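Local coordinates for protein probable TonB-dependent receptor (Pseudomonas aeruginosa, PDB 4K3F) that probably serves as a periplasmic binding lipoprotein for methionine uptake, and holds a selenomethionine in the cleft between its two lobes, at residues 64-67 with 68-72; 107-110 with 111-114; 225-229 with 230-234; 179-182 with 183-186. One frame throughout, in Å; residues are numbered along the deposited sequence.

Interactions 1 and 2 lie near one another, with centres about 14 Å apart. Glu65 of helix 60-70 packs on Thr111 and Ala110 at the start of helix 110-122. Interactions 3 and 4 form a second pair, with centres about 15 Å apart, where Lys233 and Gly234 touch Thr183. Interaction 3 lies across the chain's centre from both 1 and 2, its centre about 32 Å from that of interaction 1. Among these contacts, interaction 2 supplies a pocket residue, Asn112, which touches the bound selenomethionine. The Phe66 side chain is about 8 Å from that ligand, Pro182 about 10 Å and Tyr232 about 11 Å. Interactions 1 and 3 end helices; 2 and 4 are N-caps (Asp109, Asn181).

Interaction 1: residues 64-67 with 68-72; sequences DEFN and KAKGT
Thr72 OG1 donates to Asn67 OD1 at 2.7 Å, in the plane of the amide and on a lone pair. This bond closes the C-terminal end of helix 60-70. Gly71 has positive phi (67°) and turns the chain out of the helix there. Asn67 also uses its backbone carbonyl: Thr72 N reaches Asn67 O at 3.2 Å, and Gly71 N bonds weakly to the same oxygen. Water 2 donates to this oxygen too and links it to Thr72 O. The other end of the Asn67 amide, ND2, donates to Leu74 O, so both ends of the amide are held. Its CG lies beside the backbone N (chi1 -78°), which turns the amide toward Thr72. In the same last turn, Lys70 N donates to Phe66 O at 2.9 Å. Glu65 OE1 touches Lys68 CD at 3.8 Å, but the charged ends stay apart and are joined through water 1, which donates to Glu65 OE2 at 2.9 Å and accepts from Lys68 NZ at 2.8 Å.

Phe66 touches Asn44 of helix 42-48, and Thr72 touches Ser48 there. Lys70 folds back over the Phe66 ring. Bends at chi2 and chi4 bring the chain round, and CG sits over one face, 3.9 Å from the ring centroid. Its NZ makes an off-centre cation-pi contact with the same ring, 4.2 Å from the Phe66 centroid.

Interaction 2: residues 107-110 with 111-114; sequences PNDA and TNGG. With MSE (selenomethionine), chain B.
Asp109 is the N-cap of helix 110-122, behind Asn112 of the selenomethionine pocket. Its carboxylate oxygen OD2 caps Asn112 N at 3.1 Å, approached from above the carboxylate plane. The same OD2 also takes Asn112 ND2 at 2.9 Å, on the syn side. Water 3 donates to OD2 as well and accepts from Thr111 N, so three donors grip this oxygen. The Asp109 side chain stands between its own backbone N and carbonyl carbon (chi1 62°), which folds it over the first turn of the helix. The carboxylate and amide planes are 65° apart. This is the strand-loop-helix joint of a periplasmic binding protein lobe, where strand 103-107 runs into a helix facing the ligand. Asp109 acts as a second shell here: it holds ND2, while His59 NE2 donates to Asn112 OD1, which fixes the rotation of the amide. Asn112 ND2 lies 3.5 Å from the selenium of selenomethionine, and OD1 lies 3.6 Å from the ligand CG. Pro107 CB packs on Asn112 CB at 3.8 Å. Gly113, with no side chain, brings its CA to 3.2 Å from Pro107 O, and Gly113 N donates to Asp109 O at 2.9 Å.

Interaction 3: residues 225-229 with 230-234; sequences KQFIQ and EKYKG
Glu230 reaches back one turn of helix 222-232 to Gln226. Gln226 NE2 donates to Glu230 OE1 at 3.1 Å, nearly straight. Glu230 OE1 lies in the plane of the Gln226 amide, while NE2 meets the carboxylate on its anti side, tilted out of its plane. The two flat groups are turned 66° apart. Glu230 CG sits between its backbone N and carbonyl carbon (chi1 75°), so the chain lies back along the helix, with CG close to the carbonyls of Gln226 and Phe227. Both side chains are on the exposed side of the helix. Beneath this pair, Glu230 N donates to Gln226 O.

Phe227 runs alongside Lys231, pointing the same way. Lys231 CB lies over one face of the Phe227 ring, 4.0 Å from the centroid, and CG meets Phe227 CZ at 3.7 Å. The same lysine CG lies over the centre of the Tyr232 ring, so the methylenes of Lys231 touch both rings.

Tyr232 approaches Phe227 obliquely. The ring planes are 87° apart, with Phe227 CE2 at 3.9 Å from Tyr232 CE2. Tyr232 N donates to Ile228 O at 3.2 Å. After Tyr232 the helix ends: Lys233 takes positive phi, and water 4 links Ile228 O to Gly234 N at 2.8 Å on each side.

The aromatic side packs on helix 11-26: Phe227 touches Val20, Tyr232 touches Val12 and Pro13, and Tyr232 OH is hydrogen-bonded to Glu16 OE1. Ile228 and Gln229 meet Pro238 of strand 237-238.

Interaction 4: residues 179-182 with 183-186; sequences KLNP and TKDA
Leu180 CA lies 3.7 Å from Asp185 OD2, just after Lys179 has ended helix 172-177 in a Schellman motif. Asn181 follows and is the N-cap of the short helix 182-185. Its backbone N donates to Asp185 OD2 at 2.9 Å, reaching the carboxylate from above its plane. Its side-chain oxygen OD1 holds two donors. Thr183 OG1 comes at 2.8 Å, in the amide plane on a lone pair. Lys184 N comes from above that plane, at 3.1 Å. CG of Asn181 is opposite the backbone N (chi1 -175°), which carries the amide forward over the first turn. Lys184 lays its methylenes against the amide, with CE 3.6 Å from Asn181 ND2. The Asn181 carbonyl completes the turn: Asp185 N donates to Asn181 O at 2.7 Å. Asn181 and Asp185 thus bond reciprocally, backbone to side chain and backbone to backbone. Pro182 opens the helix itself, and Ala186 N bonds weakly to Pro182 O. Thr183, Lys184 and Asp185 are exposed, while Pro182 is buried. Leu180, Pro182 and Asp185 touch Tyr88 of strand 86-88, while Leu180 meets Ala175 and Pro182 meets Leu176 of helix 172-177.

Interaction 1: residues 64-67 with 68-72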
loop_
_atom_site.group_PDB
_atom_site.type_symbol
_atom_site.label_atom_id
_atom_site.label_comp_id
_atom_site.label_asym_id
_atom_site.label_seq_id
_atom_site.Cartn_x
_atom_site.Cartn_y
_atom_site.Cartn_z
ATOM N N ASP A 64 5.295 -10.106 -5.026
ATOM C CA ASP A 64 6.388 -11.014 -5.405
ATOM C C ASP A 64 6.944 -11.758 -4.165
ATOM O O ASP A 64 7.210 -13.003 -4.181
ATOM C CB ASP A 64 7.523 -10.239 -6.087
ATOM C CG ASP A 64 7.141 -9.664 -7.449
ATOM O OD1 ASP A 64 6.142 -10.083 -8.040
ATOM O OD2 ASP A 64 7.900 -8.768 -7.944
ATOM N N GLU A 65 7.148 -10.999 -3.078
ATOM C CA GLU A 65 7.600 -11.565 -1.826
ATOM C C GLU A 65 6.574 -12.508 -1.227
ATOM O O GLU A 65 6.929 -13.575 -0.701
ATOM C CB GLU A 65 7.929 -10.436 -0.849
ATOM C CG GLU A 65 8.361 -10.889 0.532
ATOM C CD GLU A 65 9.563 -11.818 0.566
ATOM O OE1 GLU A 65 10.398 -11.821 -0.373
ATOM O OE2 GLU A 65 9.706 -12.502 1.598
ATOM N N PHE A 66 5.273 -12.143 -1.351
ATOM C CA PHE A 66 4.214 -13.017 -0.850
ATOM C C PHE A 66 4.211 -14.354 -1.611
ATOM O O PHE A 66 4.183 -15.430 -1.009
ATOM C CB PHE A 66 2.870 -12.270 -0.878
ATOM C CG PHE A 66 1.802 -12.934 -0.040
ATOM C CD1 PHE A 66 1.137 -14.046 -0.506
ATOM C CD2 PHE A 66 1.476 -12.418 1.194
ATOM C CE1 PHE A 66 0.174 -14.654 0.275
ATOM C CE2 PHE A 66 0.488 -12.998 1.959
ATOM C CZ PHE A 66 -0.138 -14.131 1.499
ATOM N N ASN A 67 4.262 -14.328 -2.940
ATOM C CA ASN A 67 4.338 -15.572 -3.690
ATOM C C ASN A 67 5.561 -16.406 -3.354
ATOM O O ASN A 67 5.492 -17.644 -3.286
ATOM C CB ASN A 67 4.378 -15.264 -5.179
ATOM C CG ASN A 67 3.002 -14.910 -5.767
ATOM O OD1 ASN A 67 1.949 -15.429 -5.385
ATOM N ND2 ASN A 67 3.036 -14.093 -6.777
ATOM N N LYS A 68 6.693 -15.739 -3.163
ATOM C CA LYS A 68 7.905 -16.436 -2.744
ATOM C C LYS A 68 7.689 -17.121 -1.380
ATOM O O LYS A 68 7.943 -18.322 -1.241
ATOM C CB LYS A 68 9.076 -15.479 -2.677
ATOM C CG LYS A 68 10.370 -16.114 -2.203
ATOM C CD LYS A 68 11.479 -15.069 -2.098
ATOM C CE LYS A 68 12.796 -15.713 -1.687
ATOM N NZ LYS A 68 12.725 -16.265 -0.313
ATOM N N ALA A 69 7.205 -16.363 -0.394
ATOM C CA ALA A 69 7.048 -16.888 0.954
ATOM C C ALA A 69 6.025 -18.011 1.039
ATOM O O ALA A 69 6.216 -18.981 1.756
ATOM C CB ALA A 69 6.689 -15.800 1.910
ATOM N N LYS A 70 4.925 -17.860 0.324
ATOM C CA LYS A 70 3.832 -18.810 0.413
ATOM C C LYS A 70 3.811 -19.896 -0.646
ATOM O O LYS A 70 2.982 -20.800 -0.588
ATOM C CB LYS A 70 2.527 -18.011 0.369
ATOM C CG LYS A 70 2.370 -17.069 1.522
ATOM C CD LYS A 70 2.686 -17.737 2.855
ATOM C CE LYS A 70 2.043 -17.030 4.029
ATOM N NZ LYS A 70 2.332 -15.576 4.035
ATOM N N GLY A 71 4.677 -19.793 -1.642
ATOM C CA GLY A 71 4.694 -20.717 -2.781
ATOM C C GLY A 71 3.479 -20.643 -3.690
ATOM O O GLY A 71 3.034 -21.654 -4.231
ATOM N N THR A 72 2.953 -19.436 -3.853
ATOM C CA THR A 72 1.763 -19.209 -4.687
ATOM C C THR A 72 2.134 -18.570 -6.012
ATOM O O THR A 72 3.295 -18.241 -6.278
ATOM C CB THR A 72 0.734 -18.348 -3.927
ATOM O OG1 THR A 72 1.345 -17.166 -3.413
ATOM C CG2 THR A 72 0.171 -19.174 -2.747
HETATM O O HOH W 1 10.679 -15.165 1.253
HETATM O O HOH W 2 5.994 -19.288 -5.837
#

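Interaction 2: residues 107-110 with 111-114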
loop_
_atom_site.group_PDB
_atom_site.type_symbol
_atom_site.label_atom_id
_atom_site.label_comp_id
_atom_site.label_asym_id
_atom_site.label_seq_id
_atom_site.Cartn_x
_atom_site.Cartn_y
_atom_site.Cartn_z
ATOM N N PRO A 107 6.776 -0.906 9.310
ATOM C CA PRO A 107 6.201 -2.238 9.123
ATOM C C PRO A 107 7.216 -3.374 9.197
ATOM O O PRO A 107 8.366 -3.205 8.846
ATOM C CB PRO A 107 5.582 -2.162 7.711
ATOM C CG PRO A 107 5.329 -0.699 7.493
ATOM C CD PRO A 107 6.481 0.005 8.178
ATOM N N ASN A 108 6.764 -4.516 9.649
ATOM C CA ASN A 108 7.668 -5.669 9.863
ATOM C C ASN A 108 7.677 -6.675 8.710
ATOM O O ASN A 108 8.348 -7.699 8.791
ATOM C CB ASN A 108 7.400 -6.372 11.196
ATOM C CG ASN A 108 6.046 -7.062 11.265
ATOM O OD1 ASN A 108 5.246 -7.043 10.334
ATOM N ND2 ASN A 108 5.834 -7.776 12.349
ATOM N N ASP A 109 6.984 -6.374 7.615
ATOM C CA ASP A 109 7.087 -7.219 6.423
ATOM C C ASP A 109 8.251 -6.719 5.527
ATOM O O ASP A 109 8.653 -5.561 5.578
ATOM C CB ASP A 109 5.781 -7.258 5.609
ATOM C CG ASP A 109 5.404 -5.930 5.085
ATOM O OD1 ASP A 109 4.915 -5.081 5.864
ATOM O OD2 ASP A 109 5.590 -5.709 3.885
ATOM N N ALA A 110 8.815 -7.614 4.739
ATOM C CA ALA A 110 10.074 -7.296 4.082
ATOM C C ALA A 110 10.012 -6.047 3.175
ATOM O O ALA A 110 10.919 -5.182 3.207
ATOM C CB ALA A 110 10.570 -8.503 3.273
ATOM N N THR A 111 8.973 -5.942 2.340
ATOM C CA THR A 111 8.924 -4.845 1.383
ATOM C C THR A 111 8.469 -3.515 1.967
ATOM O O THR A 111 9.024 -2.491 1.635
ATOM C CB THR A 111 8.135 -5.182 0.107
ATOM O OG1 THR A 111 6.744 -5.419 0.398
ATOM C CG2 THR A 111 8.724 -6.416 -0.533
ATOM N N ASN A 112 7.486 -3.519 2.840
ATOM C CA ASN A 112 7.083 -2.258 3.457
ATOM C C ASN A 112 8.066 -1.770 4.538
ATOM O O ASN A 112 8.223 -0.549 4.716
ATOM C CB ASN A 112 5.637 -2.303 3.918
ATOM C CG ASN A 112 4.689 -2.422 2.769
ATOM O OD1 ASN A 112 4.519 -1.492 1.968
ATOM N ND2 ASN A 112 4.039 -3.543 2.702
ATOM N N GLY A 113 8.747 -2.710 5.198
ATOM C CA GLY A 113 9.852 -2.371 6.102
ATOM C C GLY A 113 10.996 -1.731 5.309
ATOM O O GLY A 113 11.490 -0.668 5.665
ATOM N N GLY A 114 11.390 -2.349 4.194
ATOM C CA GLY A 114 12.480 -1.832 3.383
ATOM C C GLY A 114 12.167 -0.465 2.832
ATOM O O GLY A 114 12.990 0.420 2.837
HETATM N N MSE B 300 -1.871 0.265 0.024
HETATM C CA MSE B 300 -0.572 -0.157 0.621
HETATM C C MSE B 300 0.481 0.825 0.120
HETATM O O MSE B 300 0.484 1.165 -1.068
HETATM O OXT MSE B 300 1.337 1.267 0.895
HETATM C CB MSE B 300 -0.202 -1.599 0.234
HETATM C CG MSE B 300 1.096 -2.051 0.857
HETATM SE SE MSE B 300 1.595 -3.826 0.179
HETATM C CE MSE B 300 0.232 -4.867 0.970
HETATM O O HOH W 3 6.626 -7.575 2.101
#

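Interaction 3: residues 225-229 with 230-234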
loop_
_atom_site.group_PDB
_atom_site.type_symbol
_atom_site.label_atom_id
_atom_site.label_comp_id
_atom_site.label_asym_id
_atom_site.label_seq_id
_atom_site.Cartn_x
_atom_site.Cartn_y
_atom_site.Cartn_z
ATOM N N LYS A 225 -10.023 8.199 -12.440
ATOM C CA LYS A 225 -8.922 9.123 -12.182
ATOM C C LYS A 225 -9.460 10.368 -11.475
ATOM O O LYS A 225 -8.925 10.815 -10.473
ATOM C CB LYS A 225 -8.184 9.485 -13.476
ATOM C CG LYS A 225 -7.147 10.575 -13.321
ATOM C CD LYS A 225 -6.510 10.882 -14.668
ATOM C CE LYS A 225 -5.225 10.131 -14.831
ATOM N NZ LYS A 225 -4.388 10.731 -15.890
ATOM N N GLN A 226 -10.582 10.880 -11.972
ATOM C CA GLN A 226 -11.214 12.034 -11.362
ATOM C C GLN A 226 -11.618 11.737 -9.927
ATOM O O GLN A 226 -11.403 12.570 -9.037
ATOM C CB GLN A 226 -12.450 12.465 -12.179
ATOM C CG GLN A 226 -13.276 13.618 -11.591
ATOM C CD GLN A 226 -12.466 14.873 -11.367
ATOM O OE1 GLN A 226 -11.688 15.251 -12.234
ATOM N NE2 GLN A 226 -12.647 15.532 -10.202
ATOM N N PHE A 227 -12.247 10.579 -9.707
ATOM C CA PHE A 227 -12.666 10.236 -8.358
ATOM C C PHE A 227 -11.452 10.245 -7.429
ATOM O O PHE A 227 -11.491 10.781 -6.337
ATOM C CB PHE A 227 -13.362 8.853 -8.294
ATOM C CG PHE A 227 -13.552 8.347 -6.886
ATOM C CD1 PHE A 227 -14.543 8.880 -6.070
ATOM C CD2 PHE A 227 -12.745 7.356 -6.371
ATOM C CE1 PHE A 227 -14.709 8.443 -4.766
ATOM C CE2 PHE A 227 -12.906 6.908 -5.076
ATOM C CZ PHE A 227 -13.886 7.458 -4.267
ATOM N N ILE A 228 -10.367 9.596 -7.858
ATOM C CA ILE A 228 -9.168 9.475 -7.011
ATOM C C ILE A 228 -8.630 10.869 -6.670
ATOM O O ILE A 228 -8.281 11.172 -5.530
ATOM C CB ILE A 228 -8.083 8.618 -7.709
ATOM C CG1 ILE A 228 -8.512 7.134 -7.736
ATOM C CG2 ILE A 228 -6.746 8.765 -7.004
ATOM C CD1 ILE A 228 -7.687 6.251 -8.655
ATOM N N GLN A 229 -8.544 11.713 -7.677
ATOM C CA GLN A 229 -8.026 13.064 -7.466
ATOM C C GLN A 229 -8.845 13.910 -6.463
ATOM O O GLN A 229 -8.303 14.530 -5.518
ATOM C CB GLN A 229 -7.960 13.764 -8.824
ATOM C CG GLN A 229 -6.790 13.278 -9.671
ATOM C CD GLN A 229 -6.851 13.801 -11.085
ATOM O OE1 GLN A 229 -7.914 14.190 -11.566
ATOM N NE2 GLN A 229 -5.718 13.777 -11.776
ATOM N N GLU A 230 -10.153 13.960 -6.677
ATOM C CA GLU A 230 -11.031 14.784 -5.835
ATOM C C GLU A 230 -11.216 14.181 -4.438
ATOM O O GLU A 230 -11.305 14.911 -3.460
ATOM C CB GLU A 230 -12.391 15.006 -6.522
ATOM C CG GLU A 230 -13.304 13.786 -6.485
ATOM C CD GLU A 230 -14.673 14.034 -7.112
ATOM O OE1 GLU A 230 -14.729 14.131 -8.364
ATOM O OE2 GLU A 230 -15.685 14.095 -6.347
ATOM N N LYS A 231 -11.267 12.846 -4.343
ATOM C CA LYS A 231 -11.562 12.213 -3.057
ATOM C C LYS A 231 -10.362 12.293 -2.108
ATOM O O LYS A 231 -10.513 12.607 -0.928
ATOM C CB LYS A 231 -12.012 10.767 -3.281
ATOM C CG LYS A 231 -12.332 10.014 -2.011
ATOM C CD LYS A 231 -13.634 10.421 -1.346
ATOM C CE LYS A 231 -13.827 9.562 -0.106
ATOM N NZ LYS A 231 -14.970 10.015 0.706
ATOM N N TYR A 232 -9.169 11.988 -2.614
ATOM C CA TYR A 232 -8.006 11.824 -1.748
ATOM C C TYR A 232 -7.055 13.013 -1.781
ATOM O O TYR A 232 -6.113 13.040 -0.999
ATOM C CB TYR A 232 -7.298 10.485 -2.070
ATOM C CG TYR A 232 -8.257 9.324 -2.017
ATOM C CD1 TYR A 232 -8.784 8.881 -0.806
ATOM C CD2 TYR A 232 -8.686 8.696 -3.185
ATOM C CE1 TYR A 232 -9.692 7.837 -0.753
ATOM C CE2 TYR A 232 -9.609 7.675 -3.154
ATOM C CZ TYR A 232 -10.113 7.254 -1.940
ATOM O OH TYR A 232 -11.024 6.245 -1.920
ATOM N N LYS A 233 -7.263 13.942 -2.712
ATOM C CA LYS A 233 -6.579 15.260 -2.688
ATOM C C LYS A 233 -5.040 15.105 -2.583
ATOM O O LYS A 233 -4.353 15.767 -1.779
ATOM C CB LYS A 233 -7.125 16.112 -1.572
ATOM C CG LYS A 233 -8.568 16.533 -1.797
ATOM C CD LYS A 233 -9.117 17.135 -0.528
ATOM C CE LYS A 233 -10.494 17.722 -0.770
ATOM N NZ LYS A 233 -10.979 18.493 0.410
ATOM N N GLY A 234 -4.520 14.208 -3.416
ATOM C CA GLY A 234 -3.082 14.025 -3.545
ATOM C C GLY A 234 -2.510 12.925 -2.656
ATOM O O GLY A 234 -1.363 12.523 -2.839
HETATM O O HOH W 4 -5.780 12.111 -4.782
#

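Interaction 4: residues 179-182 with 183-186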
loop_
_atom_site.group_PDB
_atom_site.type_symbol
_atom_site.label_atom_id
_atom_site.label_comp_id
_atom_site.label_asym_id
_atom_site.label_seq_id
_atom_site.Cartn_x
_atom_site.Cartn_y
_atom_site.Cartn_z
ATOM N N LYS A 179 -7.695 8.621 9.873
ATOM C CA LYS A 179 -7.892 10.076 9.690
ATOM C C LYS A 179 -6.603 10.872 9.736
ATOM O O LYS A 179 -6.631 12.051 10.041
ATOM C CB LYS A 179 -8.906 10.647 10.707
ATOM C CG LYS A 179 -10.228 9.899 10.760
ATOM C CD LYS A 179 -10.805 9.700 9.366
ATOM C CE LYS A 179 -12.262 9.277 9.409
ATOM N NZ LYS A 179 -13.149 10.401 9.833
ATOM N N LEU A 180 -5.480 10.262 9.373
ATOM C CA LEU A 180 -4.252 11.029 9.183
ATOM C C LEU A 180 -4.286 11.618 7.794
ATOM O O LEU A 180 -4.903 11.065 6.882
ATOM C CB LEU A 180 -3.003 10.167 9.434
ATOM C CG LEU A 180 -2.922 9.518 10.815
ATOM C CD1 LEU A 180 -1.843 8.446 10.900
ATOM C CD2 LEU A 180 -2.668 10.584 11.870
ATOM N N ASN A 181 -3.677 12.784 7.636
ATOM C CA ASN A 181 -3.638 13.469 6.352
ATOM C C ASN A 181 -2.179 13.502 5.920
ATOM O O ASN A 181 -1.408 14.274 6.447
ATOM C CB ASN A 181 -4.181 14.908 6.455
ATOM C CG ASN A 181 -4.252 15.603 5.097
ATOM O OD1 ASN A 181 -3.370 15.442 4.239
ATOM N ND2 ASN A 181 -5.314 16.363 4.889
ATOM N N PRO A 182 -1.790 12.629 4.988
ATOM C CA PRO A 182 -0.390 12.531 4.581
ATOM C C PRO A 182 0.194 13.846 4.071
ATOM O O PRO A 182 1.352 14.176 4.356
ATOM C CB PRO A 182 -0.440 11.494 3.447
ATOM C CG PRO A 182 -1.636 10.663 3.763
ATOM C CD PRO A 182 -2.624 11.558 4.408
ATOM N N THR A 183 -0.582 14.579 3.289
ATOM C CA THR A 183 -0.089 15.808 2.682
ATOM C C THR A 183 0.087 16.944 3.734
ATOM O O THR A 183 0.971 17.783 3.598
ATOM C CB THR A 183 -0.953 16.244 1.453
ATOM O OG1 THR A 183 -2.275 16.543 1.876
ATOM C CG2 THR A 183 -1.017 15.185 0.428
ATOM N N LYS A 184 -0.676 16.939 4.817
ATOM C CA LYS A 184 -0.522 17.962 5.856
ATOM C C LYS A 184 0.209 17.530 7.118
ATOM O O LYS A 184 0.836 18.354 7.760
ATOM C CB LYS A 184 -1.898 18.464 6.305
ATOM C CG LYS A 184 -2.733 19.099 5.198
ATOM C CD LYS A 184 -4.035 19.687 5.727
ATOM C CE LYS A 184 -5.047 19.926 4.617
ATOM N NZ LYS A 184 -6.305 20.483 5.188
ATOM N N ASP A 185 0.070 16.274 7.514
ATOM C CA ASP A 185 0.564 15.775 8.800
ATOM C C ASP A 185 1.987 15.167 8.664
ATOM O O ASP A 185 2.692 15.118 9.650
ATOM C CB ASP A 185 -0.367 14.679 9.392
ATOM C CG ASP A 185 -1.790 15.169 9.707
ATOM O OD1 ASP A 185 -1.975 16.403 9.836
ATOM O OD2 ASP A 185 -2.717 14.295 9.860
ATOM N N ALA A 186 2.396 14.684 7.481
ATOM C CA ALA A 186 3.627 13.881 7.373
ATOM C C ALA A 186 4.875 14.733 7.624
ATOM O O ALA A 186 4.961 15.863 7.144
ATOM C CB ALA A 186 3.733 13.184 6.020
#